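Local coordinates for nucleoside hydrolase, putative (Trypanosoma brucei, PDB 3FZ0), which belongs to the nucleoside hydrolase family and carries a calcium ion bound largely by aspartates, at the C-terminal ends of strands of its central beta-sheet, at residues F91-F96 with K248-R252. The protein carries 2 engineered substitutions. Numbering follows the deposited sequence.
Sequences FGDAGF and KLFQR
Arg252 reaches to two successive backbone carbonyls of the 91-96 loop. Its chain bends at chi2 (-59°), folding CG and NE against Gly92 O. The NE hydrogen bond to Gly92 O is 2.9 Å and fairly straight at 162°; the oxygen lies in the guanidinium plane, whereas NE sits above the carbonyl plane. A weak bond runs from NH2 to Asp93 O. Asp93 OD2 lies well out of the guanidinium plane, while OD1 is hydrogen-bonded to Ser88 OG and Asp89 N. Gly92 packs against the backbone of Lys248 and Leu249, its CA 3.6 Å from Lys248 O; positive phi and this closeness both suit glycine. Deeper in, Leu249 lays CD1 over the centre of the Phe91 ring, 3.6 Å from its centroid, a CH-pi contact made with CG anti to the backbone N (chi1 -177°). Ala20 of helix 17-27 touches both side chains. The extended Lys248 chain runs alongside Phe96 in the opposite sense, CD 3.8 Å from CE2, and carries NZ to a salt bridge with Glu244. Apolar contacts and two carbonyl-directed bonds, one weak, join the loop to the junction of helices 241-249 and 251-257, while nearby Asp93 probably stabilises the guanidinium charge.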
loop_
_atom_site.group_PDB
_atom_site.type_symbol
_atom_site.label_atom_id
_atom_site.label_comp_id
_atom_site.label_asym_id
_atom_site.label_seq_id
_atom_site.Cartn_x
_atom_site.Cartn_y
_atom_site.Cartn_z
ATOM N N PHE B 91 33.076 -1.629 11.550
ATOM C CA PHE B 91 34.059 -2.611 12.026
ATOM C C PHE B 91 35.107 -2.009 12.989
ATOM O O PHE B 91 36.207 -2.568 13.197
ATOM C CB PHE B 91 34.749 -3.276 10.820
ATOM C CG PHE B 91 34.783 -4.793 10.883
ATOM C CD1 PHE B 91 33.596 -5.540 10.917
ATOM C CD2 PHE B 91 35.996 -5.472 10.860
ATOM C CE1 PHE B 91 33.631 -6.931 10.964
ATOM C CE2 PHE B 91 36.036 -6.863 10.917
ATOM C CZ PHE B 91 34.852 -7.597 10.967
ATOM N N GLY B 92 34.758 -0.855 13.559
ATOM C CA GLY B 92 35.545 -0.180 14.553
ATOM C C GLY B 92 36.387 0.984 14.102
ATOM O O GLY B 92 36.954 1.640 14.949
ATOM N N ASP B 93 36.458 1.275 12.798
ATOM C CA ASP B 93 37.503 2.173 12.235
ATOM C C ASP B 93 38.833 1.972 12.974
ATOM O O ASP B 93 39.445 2.917 13.465
ATOM C CB ASP B 93 37.065 3.665 12.209
ATOM C CG ASP B 93 35.687 3.879 11.523
ATOM O OD1 ASP B 93 35.443 3.313 10.417
ATOM O OD2 ASP B 93 34.836 4.619 12.087
ATOM N N ALA B 94 39.272 0.723 13.047
ATOM C CA ALA B 94 40.269 0.317 14.039
ATOM C C ALA B 94 41.693 0.231 13.545
ATOM O O ALA B 94 42.594 0.029 14.352
ATOM C CB ALA B 94 39.873 -1.019 14.668
ATOM N N GLY B 95 41.891 0.380 12.237
ATOM C CA GLY B 95 43.194 0.284 11.610
ATOM C C GLY B 95 43.727 -1.135 11.565
ATOM O O GLY B 95 44.929 -1.334 11.581
ATOM N N PHE B 96 42.833 -2.126 11.491
ATOM C CA PHE B 96 43.258 -3.499 11.177
ATOM C C PHE B 96 44.076 -3.544 9.870
ATOM O O PHE B 96 43.763 -2.825 8.900
ATOM C CB PHE B 96 42.073 -4.436 11.038
ATOM C CG PHE B 96 41.238 -4.551 12.270
ATOM C CD1 PHE B 96 39.860 -4.319 12.215
ATOM C CD2 PHE B 96 41.815 -4.906 13.487
ATOM C CE1 PHE B 96 39.067 -4.430 13.358
ATOM C CE2 PHE B 96 41.038 -5.028 14.635
ATOM C CZ PHE B 96 39.655 -4.787 14.578
ATOM N N LYS B 248 38.885 -3.591 19.840
ATOM C CA LYS B 248 39.012 -2.643 18.739
ATOM C C LYS B 248 37.741 -2.579 17.887
ATOM O O LYS B 248 37.339 -1.510 17.426
ATOM C CB LYS B 248 40.216 -2.999 17.865
ATOM C CG LYS B 248 41.585 -2.584 18.421
ATOM C CD LYS B 248 42.647 -3.137 17.491
ATOM C CE LYS B 248 44.026 -2.972 18.017
ATOM N NZ LYS B 248 44.960 -3.555 17.029
ATOM N N LEU B 249 37.121 -3.739 17.680
ATOM C CA LEU B 249 35.892 -3.853 16.896
ATOM C C LEU B 249 34.715 -3.079 17.481
ATOM O O LEU B 249 33.930 -2.510 16.738
ATOM C CB LEU B 249 35.513 -5.312 16.796
ATOM C CG LEU B 249 34.317 -5.684 15.968
ATOM C CD1 LEU B 249 34.569 -5.478 14.460
ATOM C CD2 LEU B 249 34.001 -7.121 16.299
ATOM N N PHE B 250 34.627 -3.041 18.812
ATOM C CA PHE B 250 33.485 -2.468 19.532
ATOM C C PHE B 250 33.753 -1.050 20.044
ATOM O O PHE B 250 32.895 -0.459 20.688
ATOM C CB PHE B 250 33.080 -3.386 20.714
ATOM C CG PHE B 250 32.026 -4.403 20.370
ATOM C CD1 PHE B 250 32.212 -5.299 19.330
ATOM C CD2 PHE B 250 30.831 -4.444 21.098
ATOM C CE1 PHE B 250 31.240 -6.227 19.004
ATOM C CE2 PHE B 250 29.823 -5.360 20.777
ATOM C CZ PHE B 250 30.036 -6.272 19.719
ATOM N N GLN B 251 34.936 -0.506 19.767
ATOM C CA GLN B 251 35.344 0.776 20.385
ATOM C C GLN B 251 34.416 1.951 20.055
ATOM O O GLN B 251 34.133 2.783 20.922
ATOM C CB GLN B 251 36.824 1.127 20.120
ATOM C CG GLN B 251 37.197 1.471 18.668
ATOM C CD GLN B 251 38.699 1.677 18.465
ATOM O OE1 GLN B 251 39.358 0.930 17.742
ATOM N NE2 GLN B 251 39.245 2.693 19.115
ATOM N N ARG B 252 33.914 2.000 18.819
ATOM C CA ARG B 252 33.001 3.077 18.412
ATOM C C ARG B 252 31.635 2.858 19.045
ATOM O O ARG B 252 31.136 3.737 19.735
ATOM C CB ARG B 252 32.900 3.186 16.876
ATOM C CG ARG B 252 34.250 3.204 16.158
ATOM C CD ARG B 252 35.131 4.377 16.631
ATOM N NE ARG B 252 36.517 4.149 16.253
ATOM C CZ ARG B 252 37.474 5.075 16.253
ATOM N NH1 ARG B 252 37.199 6.325 16.596
ATOM N NH2 ARG B 252 38.712 4.754 15.895
#